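Local atomic coordinates of DUF269-containing protein (Cyanothece sp. ATCC 51142, PDB entry 3NJ2), a protein that is of unknown function but belongs to the DUF269 family and is associated with nitrogen fixation in this cyanobacterium. Residues V112-E117 and R137-F142; V41-A46 and F93-A98; T104-Q109 and L129-R134. All blocks are in the same frame, centred on the assembly; numbering follows the deposited sequence.

Interaction 1. Residues V112-E117 and R137-F142; sequences VDLNHE and RDAHRF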
loop_
_atom_site.group_PDB
_atom_site.type_symbol
_atom_site.label_atom_id
_atom_site.label_comp_id
_atom_site.label_asym_id
_atom_site.label_seq_id
_atom_site.Cartn_x
_atom_site.Cartn_y
_atom_site.Cartn_z
ATOM N N VAL B 112 -0.684 3.826 3.075
ATOM C CA VAL B 112 -1.520 3.215 4.127
ATOM C C VAL B 112 -2.734 2.555 3.446
ATOM O O VAL B 112 -3.559 3.240 2.782
ATOM C CB VAL B 112 -1.908 4.199 5.264
ATOM C CG1 VAL B 112 -2.927 3.560 6.212
ATOM C CG2 VAL B 112 -0.655 4.761 5.995
ATOM N N ASP B 113 -2.772 1.233 3.474
ATOM C CA ASP B 113 -3.835 0.539 2.808
ATOM C C ASP B 113 -4.677 -0.183 3.886
ATOM O O ASP B 113 -4.170 -0.992 4.661
ATOM C CB ASP B 113 -3.264 -0.493 1.884
ATOM C CG ASP B 113 -4.335 -1.220 1.046
ATOM O OD1 ASP B 113 -5.233 -0.559 0.452
ATOM O OD2 ASP B 113 -4.290 -2.413 0.924
ATOM N N LEU B 114 -5.952 0.205 3.956
ATOM C CA LEU B 114 -6.885 -0.411 4.894
ATOM C C LEU B 114 -8.143 -0.910 4.262
ATOM O O LEU B 114 -8.718 -0.258 3.371
ATOM C CB LEU B 114 -7.211 0.584 6.062
ATOM C CG LEU B 114 -5.990 1.007 6.935
ATOM C CD1 LEU B 114 -6.132 2.351 7.793
ATOM C CD2 LEU B 114 -5.597 -0.175 7.927
ATOM N N ASN B 115 -8.643 -2.059 4.742
ATOM C CA ASN B 115 -9.921 -2.585 4.280
ATOM C C ASN B 115 -11.061 -2.053 5.157
ATOM O O ASN B 115 -10.880 -1.313 6.094
ATOM C CB ASN B 115 -9.890 -4.113 4.097
ATOM C CG ASN B 115 -9.822 -4.862 5.437
ATOM O OD1 ASN B 115 -9.924 -4.268 6.502
ATOM N ND2 ASN B 115 -9.581 -6.175 5.377
ATOM N N HIS B 116 -12.294 -2.444 4.800
ATOM C CA HIS B 116 -13.419 -2.031 5.612
ATOM C C HIS B 116 -13.327 -2.475 7.115
ATOM O O HIS B 116 -13.942 -1.881 8.019
ATOM C CB HIS B 116 -14.706 -2.558 4.963
ATOM C CG HIS B 116 -14.994 -3.993 5.251
ATOM N ND1 HIS B 116 -15.870 -4.398 6.245
ATOM C CD2 HIS B 116 -14.530 -5.127 4.669
ATOM C CE1 HIS B 116 -15.928 -5.719 6.256
ATOM N NE2 HIS B 116 -15.107 -6.186 5.327
ATOM N N GLU B 117 -12.564 -3.539 7.407
ATOM C CA GLU B 117 -12.438 -4.022 8.776
ATOM C C GLU B 117 -11.433 -3.270 9.591
ATOM O O GLU B 117 -11.228 -3.598 10.746
ATOM C CB GLU B 117 -12.018 -5.519 8.796
ATOM C CG GLU B 117 -12.839 -6.332 7.918
ATOM C CD GLU B 117 -12.246 -7.687 7.528
ATOM O OE1 GLU B 117 -11.022 -7.953 7.741
ATOM O OE2 GLU B 117 -13.053 -8.492 6.969
ATOM N N ARG B 137 -4.198 -3.107 12.405
ATOM C CA ARG B 137 -5.414 -3.813 12.739
ATOM C C ARG B 137 -6.261 -2.813 13.562
ATOM O O ARG B 137 -5.670 -1.942 14.296
ATOM C CB ARG B 137 -5.115 -5.165 13.492
ATOM C CG ARG B 137 -4.610 -5.035 14.847
ATOM C CD ARG B 137 -4.381 -6.419 15.551
ATOM N NE ARG B 137 -4.075 -6.198 16.946
ATOM C CZ ARG B 137 -3.353 -6.990 17.739
ATOM N NH1 ARG B 137 -2.809 -8.123 17.303
ATOM N NH2 ARG B 137 -3.173 -6.624 18.999
ATOM N N ASP B 138 -7.606 -2.950 13.481
ATOM C CA ASP B 138 -8.525 -2.103 14.319
ATOM C C ASP B 138 -8.174 -0.640 14.081
ATOM O O ASP B 138 -8.125 0.117 15.054
ATOM C CB ASP B 138 -8.349 -2.437 15.834
ATOM C CG ASP B 138 -8.595 -3.943 16.105
ATOM O OD1 ASP B 138 -9.210 -4.607 15.217
ATOM O OD2 ASP B 138 -8.120 -4.399 17.125
ATOM N N ALA B 139 -7.938 -0.279 12.787
ATOM C CA ALA B 139 -7.359 1.042 12.488
ATOM C C ALA B 139 -8.267 2.182 12.954
ATOM O O ALA B 139 -7.794 3.286 13.287
ATOM C CB ALA B 139 -7.116 1.152 11.062
ATOM N N HIS B 140 -9.575 1.932 13.058
ATOM C CA HIS B 140 -10.512 3.001 13.545
ATOM C C HIS B 140 -10.060 3.494 14.927
ATOM O O HIS B 140 -10.344 4.658 15.280
ATOM C CB HIS B 140 -11.951 2.440 13.700
ATOM C CG HIS B 140 -12.477 1.748 12.486
ATOM N ND1 HIS B 140 -11.839 0.698 11.834
ATOM C CD2 HIS B 140 -13.585 2.013 11.755
ATOM C CE1 HIS B 140 -12.572 0.319 10.791
ATOM N NE2 HIS B 140 -13.620 1.131 10.702
ATOM N N ARG B 141 -9.472 2.621 15.767
ATOM C CA ARG B 141 -9.020 2.894 17.161
ATOM C C ARG B 141 -7.581 3.459 17.265
ATOM O O ARG B 141 -7.005 3.408 18.354
ATOM C CB ARG B 141 -9.093 1.608 17.927
ATOM C CG ARG B 141 -10.549 1.070 17.992
ATOM C CD ARG B 141 -10.649 -0.178 18.886
ATOM N NE ARG B 141 -12.037 -0.642 18.787
ATOM C CZ ARG B 141 -12.445 -1.840 19.212
ATOM N NH1 ARG B 141 -11.559 -2.695 19.721
ATOM N NH2 ARG B 141 -13.736 -2.140 19.161
ATOM N N PHE B 142 -7.022 3.864 16.093
ATOM C CA PHE B 142 -5.609 4.342 16.040
ATOM C C PHE B 142 -5.433 5.420 17.084
ATOM O O PHE B 142 -6.206 6.386 17.140
ATOM C CB PHE B 142 -5.290 4.884 14.663
ATOM C CG PHE B 142 -3.887 5.279 14.498
ATOM C CD1 PHE B 142 -2.878 4.305 14.387
ATOM C CD2 PHE B 142 -3.569 6.630 14.525
ATOM C CE1 PHE B 142 -1.551 4.704 14.217
ATOM C CE2 PHE B 142 -2.277 7.032 14.325
ATOM C CZ PHE B 142 -1.269 6.100 14.244
#
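Ala139, Leu114 and His140 have the most surface buried where the end of strand 109-114 and the turn after it meet the loop that follows strand 129-136. Both methyl branches of Leu114 straddle the single methyl of Ala139. CD1 of Leu114 lies 3.6 Å from CB of Ala139, and CD2 of Leu114 lies 3.7 Å from the same CB. The fork of the leucine is thus filled by one carbon. Leu114 also touches Ile89 of helix 83-104 and Leu136, and a backbone hydrogen bond joins Ala139 to Gly118.

His140 meets the turn at His116 and Glu117. Its CG stands beside the backbone N, anti to the carbonyl carbon (chi1 -52°). The ring presents its edge, not its face: O of His116 lies in the ring plane, 3.8 Å from CE1 of His140. The same CE1 is 4.0 Å from the backbone C of Glu117. NE2 of His140 is hydrogen-bonded to O of Gly79.

Within the turn, Glu117 N donates weakly to OD1 of Asn115 (2.9 Å), which also accepts from N of Phe119. ND2 of Asn115 donates weakly to OE1 of Glu117.

One half of the contact is thus leucine-alanine packing. The other is an imidazole edge against the turn backbone at van der Waals range, so shape rather than charge fits these two segments together.

Interaction 2. Residues V41-A46 and F93-A98; sequences VQQIRA and FRAIAA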
loop_
_atom_site.group_PDB
_atom_site.type_symbol
_atom_site.label_atom_id
_atom_site.label_comp_id
_atom_site.label_asym_id
_atom_site.label_seq_id
_atom_site.Cartn_x
_atom_site.Cartn_y
_atom_site.Cartn_z
ATOM N N VAL B 41 3.718 17.121 13.647
ATOM C CA VAL B 41 2.977 18.441 13.532
ATOM C C VAL B 41 3.108 19.032 12.120
ATOM O O VAL B 41 2.129 19.475 11.482
ATOM C CB VAL B 41 3.417 19.535 14.591
ATOM C CG1 VAL B 41 2.760 20.902 14.352
ATOM C CG2 VAL B 41 3.140 19.058 15.972
ATOM N N GLN B 42 4.312 19.011 11.607
ATOM C CA GLN B 42 4.551 19.486 10.208
ATOM C C GLN B 42 3.649 18.784 9.180
ATOM O O GLN B 42 3.026 19.395 8.299
ATOM C CB GLN B 42 5.994 19.345 9.843
ATOM C CG GLN B 42 6.333 19.792 8.416
ATOM C CD GLN B 42 7.794 19.438 8.034
ATOM O OE1 GLN B 42 8.494 18.664 8.742
ATOM N NE2 GLN B 42 8.239 19.961 6.892
ATOM N N GLN B 43 3.552 17.449 9.275
ATOM C CA GLN B 43 2.735 16.739 8.331
ATOM C C GLN B 43 1.254 17.068 8.496
ATOM O O GLN B 43 0.585 17.285 7.552
ATOM C CB GLN B 43 2.987 15.190 8.424
ATOM C CG GLN B 43 4.459 14.847 8.082
ATOM C CD GLN B 43 4.761 15.001 6.572
ATOM O OE1 GLN B 43 3.908 14.738 5.741
ATOM N NE2 GLN B 43 5.958 15.410 6.251
ATOM N N ILE B 44 0.767 17.125 9.718
ATOM C CA ILE B 44 -0.669 17.398 9.992
ATOM C C ILE B 44 -1.020 18.769 9.337
ATOM O O ILE B 44 -2.067 18.924 8.676
ATOM C CB ILE B 44 -1.052 17.372 11.520
ATOM C CG1 ILE B 44 -0.959 15.952 12.106
ATOM C CG2 ILE B 44 -2.500 17.847 11.667
ATOM C CD1 ILE B 44 -2.067 14.987 11.547
ATOM N N ARG B 45 -0.124 19.749 9.529
ATOM C CA ARG B 45 -0.382 21.106 8.985
ATOM C C ARG B 45 -0.316 21.169 7.490
ATOM O O ARG B 45 -0.953 22.019 6.827
ATOM C CB ARG B 45 0.594 22.118 9.594
ATOM C CG ARG B 45 0.385 22.275 11.168
ATOM C CD ARG B 45 1.231 23.435 11.716
ATOM N NE ARG B 45 1.226 23.726 13.166
ATOM C CZ ARG B 45 0.220 24.317 13.817
ATOM N NH1 ARG B 45 -0.823 24.753 13.123
ATOM N NH2 ARG B 45 0.297 24.419 15.115
ATOM N N ALA B 46 0.482 20.284 6.914
ATOM C CA ALA B 46 0.680 20.270 5.468
ATOM C C ALA B 46 -0.546 19.676 4.758
ATOM O O ALA B 46 -0.714 19.886 3.565
ATOM C CB ALA B 46 1.956 19.442 5.164
ATOM N N PHE B 93 2.779 7.985 9.502
ATOM C CA PHE B 93 3.799 7.304 8.690
ATOM C C PHE B 93 4.609 8.248 7.819
ATOM O O PHE B 93 5.778 7.963 7.558
ATOM C CB PHE B 93 3.241 6.040 8.004
ATOM C CG PHE B 93 2.934 4.953 9.027
ATOM C CD1 PHE B 93 3.993 4.187 9.511
ATOM C CD2 PHE B 93 1.593 4.689 9.479
ATOM C CE1 PHE B 93 3.723 3.302 10.464
ATOM C CE2 PHE B 93 1.345 3.776 10.488
ATOM C CZ PHE B 93 2.432 3.070 10.973
ATOM N N ARG B 94 3.958 9.335 7.344
ATOM C CA ARG B 94 4.736 10.363 6.587
ATOM C C ARG B 94 5.724 11.060 7.484
ATOM O O ARG B 94 6.826 11.505 6.979
ATOM C CB ARG B 94 3.785 11.423 6.051
ATOM C CG ARG B 94 2.991 10.887 4.780
ATOM C CD ARG B 94 1.790 11.849 4.565
ATOM N NE ARG B 94 1.110 11.479 3.325
ATOM C CZ ARG B 94 -0.144 11.823 3.009
ATOM N NH1 ARG B 94 -0.912 12.524 3.860
ATOM N NH2 ARG B 94 -0.647 11.392 1.868
ATOM N N ALA B 95 5.395 11.218 8.743
ATOM C CA ALA B 95 6.286 11.886 9.721
ATOM C C ALA B 95 7.558 10.993 9.915
ATOM O O ALA B 95 8.720 11.517 10.002
ATOM C CB ALA B 95 5.528 12.126 10.987
ATOM N N ILE B 96 7.308 9.669 9.967
ATOM C CA ILE B 96 8.356 8.703 10.173
ATOM C C ILE B 96 9.231 8.755 8.895
ATOM O O ILE B 96 10.508 8.855 8.964
ATOM C CB ILE B 96 7.737 7.312 10.410
ATOM C CG1 ILE B 96 7.207 7.296 11.796
ATOM C CG2 ILE B 96 8.917 6.163 10.197
ATOM C CD1 ILE B 96 6.238 6.147 11.996
ATOM N N ALA B 97 8.610 8.761 7.726
ATOM C CA ALA B 97 9.277 8.721 6.416
ATOM C C ALA B 97 10.144 10.004 6.278
ATOM O O ALA B 97 11.289 9.993 5.873
ATOM C CB ALA B 97 8.265 8.653 5.312
ATOM N N ALA B 98 9.548 11.142 6.689
ATOM C CA ALA B 98 10.340 12.405 6.548
ATOM C C ALA B 98 11.618 12.427 7.374
ATOM O O ALA B 98 12.591 12.998 6.940
ATOM C CB ALA B 98 9.415 13.542 6.928
#
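Gln43 makes all the close contacts of segment 41-46 with segment 93-98, where it lies against Arg94, Ala95 and Ala98. Earlier in the same helix, Ser39 adds a hydrogen bond from its OG to O of Ala95, and Leu40 also touches Ala95.

Gln43 points toward the other helix. Its CG stands beside the backbone N, and the chain is bent at chi2 (-73°), which lays the amide along the surface of helix 83-104. CG of Gln43 rests on the backbone, 3.8 Å from N of Ala95, and also meets the methyl of that alanine, with CB of Ala95 4.1 Å from CG of Gln43. Beyond the bend the two ends of the amide part. OE1 of Gln43 sits over the aliphatic part of Arg94, 3.3 Å from its CB and 3.8 Å from its CD. NE2 of Gln43 lies 4.0 Å from CB of Ala98. The amide therefore meets mostly carbon here. The side chains of Gln43 and Arg94 cross at about a right angle, with the amide and guanidinium planes 47° apart. The arginine runs on, extended from CG to NE, to a cation-pi contact with Tyr47.

The axes of the two short segments approach to 9.0 Å, with 124° between their directions. The glutamine chain lies against Ala95 and Ala98. The arrangement is a steeply inclined helix-helix packing. It joins the N-terminal helical part of the protein to the long helix that backs the antiparallel sheet.

Interaction 3. Residues T104-Q109 and L129-R134; sequences TGLLCQ and LMVVSR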
loop_
_atom_site.group_PDB
_atom_site.type_symbol
_atom_site.label_atom_id
_atom_site.label_comp_id
_atom_site.label_asym_id
_atom_site.label_seq_id
_atom_site.Cartn_x
_atom_site.Cartn_y
_atom_site.Cartn_z
ATOM N N THR B 104 19.001 10.183 6.379
ATOM C CA THR B 104 19.756 9.302 5.443
ATOM C C THR B 104 19.916 9.819 3.990
ATOM O O THR B 104 20.727 9.312 3.225
ATOM C CB THR B 104 19.074 7.901 5.320
ATOM O OG1 THR B 104 17.808 8.050 4.649
ATOM C CG2 THR B 104 18.973 7.238 6.662
ATOM N N GLY B 105 19.102 10.791 3.569
ATOM C CA GLY B 105 19.065 11.219 2.202
ATOM C C GLY B 105 18.195 10.395 1.297
ATOM O O GLY B 105 17.920 10.794 0.132
ATOM N N LEU B 106 17.673 9.276 1.840
ATOM C CA LEU B 106 16.854 8.351 0.971
ATOM C C LEU B 106 15.429 8.934 0.743
ATOM O O LEU B 106 14.713 9.151 1.689
ATOM C CB LEU B 106 16.719 6.949 1.641
ATOM C CG LEU B 106 15.928 6.005 0.719
ATOM C CD1 LEU B 106 16.632 5.627 -0.643
ATOM C CD2 LEU B 106 15.715 4.707 1.460
ATOM N N LEU B 107 15.046 9.203 -0.493
ATOM C CA LEU B 107 13.694 9.695 -0.758
ATOM C C LEU B 107 12.719 8.552 -0.430
ATOM O O LEU B 107 12.928 7.432 -0.937
ATOM C CB LEU B 107 13.561 10.070 -2.264
ATOM C CG LEU B 107 14.470 11.299 -2.600
ATOM C CD1 LEU B 107 14.548 11.472 -4.119
ATOM C CD2 LEU B 107 14.114 12.631 -1.951
ATOM N N CYS B 108 11.695 8.805 0.411
ATOM C CA CYS B 108 10.835 7.771 0.871
ATOM C C CYS B 108 9.366 8.101 0.450
ATOM O O CYS B 108 8.972 9.292 0.421
ATOM C CB CYS B 108 10.976 7.640 2.438
ATOM S SG CYS B 108 12.426 6.810 2.973
ATOM N N GLN B 109 8.607 7.071 0.131
ATOM C CA GLN B 109 7.151 7.193 -0.155
ATOM C C GLN B 109 6.358 6.343 0.839
ATOM O O GLN B 109 6.949 5.469 1.513
ATOM C CB GLN B 109 6.895 6.779 -1.555
ATOM C CG GLN B 109 7.621 7.907 -2.410
ATOM C CD GLN B 109 7.489 7.621 -3.852
ATOM O OE1 GLN B 109 8.050 6.635 -4.356
ATOM N NE2 GLN B 109 6.755 8.478 -4.547
ATOM N N LEU B 129 13.865 -0.625 -1.096
ATOM C CA LEU B 129 14.034 -1.061 0.281
ATOM C C LEU B 129 12.763 -0.720 1.082
ATOM O O LEU B 129 12.369 0.480 1.130
ATOM C CB LEU B 129 15.192 -0.320 0.902
ATOM C CG LEU B 129 15.443 -0.749 2.341
ATOM C CD1 LEU B 129 15.900 -2.266 2.657
ATOM C CD2 LEU B 129 16.472 0.285 2.769
ATOM N N MET B 130 12.136 -1.725 1.695
ATOM C CA MET B 130 11.069 -1.464 2.669
ATOM C C MET B 130 11.590 -1.040 4.005
ATOM O O MET B 130 12.150 -1.884 4.828
ATOM C CB MET B 130 10.274 -2.752 2.874
ATOM C CG MET B 130 9.781 -3.382 1.693
ATOM S SD MET B 130 8.622 -2.385 0.797
ATOM C CE MET B 130 7.558 -1.538 2.247
ATOM N N VAL B 131 11.489 0.265 4.292
ATOM C CA VAL B 131 11.977 0.790 5.583
ATOM C C VAL B 131 10.956 0.760 6.717
ATOM O O VAL B 131 11.392 0.802 7.884
ATOM C CB VAL B 131 12.656 2.218 5.437
ATOM C CG1 VAL B 131 13.940 2.122 4.581
ATOM C CG2 VAL B 131 11.657 3.314 4.883
ATOM N N VAL B 132 9.640 0.698 6.392
ATOM C CA VAL B 132 8.613 0.400 7.438
ATOM C C VAL B 132 7.690 -0.533 6.728
ATOM O O VAL B 132 7.321 -0.274 5.589
ATOM C CB VAL B 132 7.812 1.623 7.836
ATOM C CG1 VAL B 132 6.629 1.191 8.777
ATOM C CG2 VAL B 132 8.708 2.613 8.506
ATOM N N SER B 133 7.331 -1.658 7.373
ATOM C CA SER B 133 6.315 -2.554 6.754
ATOM C C SER B 133 5.484 -3.109 7.903
ATOM O O SER B 133 5.724 -4.271 8.366
ATOM C CB SER B 133 6.879 -3.627 5.822
ATOM O OG SER B 133 8.033 -4.189 6.412
ATOM N N ARG B 134 4.502 -2.300 8.329
ATOM C CA ARG B 134 3.746 -2.477 9.574
ATOM C C ARG B 134 2.312 -2.972 9.334
ATOM O O ARG B 134 1.514 -2.345 8.653
ATOM C CB ARG B 134 3.707 -1.162 10.332
ATOM C CG ARG B 134 3.172 -1.314 11.688
ATOM C CD ARG B 134 3.811 -0.241 12.553
ATOM N NE ARG B 134 3.237 -0.302 13.886
ATOM C CZ ARG B 134 3.789 -0.942 14.913
ATOM N NH1 ARG B 134 4.960 -1.574 14.793
ATOM N NH2 ARG B 134 3.169 -0.902 16.088
#
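Cys108 holds SG beside its backbone N, anti to the carbonyl carbon (chi1 -77°), and Val131 places CG2 between its backbone N and carbonyl carbon. These torsions bring SG of Cys108 and CG2 of Val131 into contact at 4.1 Å. The other branch of the valine serves Leu106. CG of Leu106 is anti to the backbone N (chi1 -178°), which carries the side chain toward Val131. CD2 of Leu106 comes within 4.4 Å of CG1 of Val131. The valine thus uses one methyl for each partner, and all the touching is apolar and fairly loose.

Val131 and Val132 both face Val124 in a classic beta bulge. They lie on an outer strand of this chain's three-stranded antiparallel sheet, which turns a corner at Val131. Next to it, Met130 makes backbone hydrogen bonds to the second subunit. Val165 of helix 147-167 and Ile100 of helix 83-104 also border Val131.

In segment 104-109 the chain has just left helix 83-104. Gly105 has positive phi at this exit. Backbone N of Leu106 donates to OG1 of Thr104 (3.1 Å, 161° at the hydrogen), forming an ST turn.

From the N terminus, interaction 2 comes first. It closes the loop between helix 35-46 and the long helix 83-104, a span with 20 helical residues and no strand. The chain then enters the sheet region. Interactions 3 and 1 cross here, since their segments alternate: 104-109, 112-117, 129-134, 137-142. Both loops they close contain strand 120-126. Interaction 3 joins the loop leaving helix 83-104 to strand 129-136. Interaction 1 joins the end of strand 109-114 and its turn to the loop after strand 129-136. Their centres are 21 Å apart. Segment 93-98 touches both: Phe93 packs on Val112, Val132 and Arg134, and Ala97 touches Cys108.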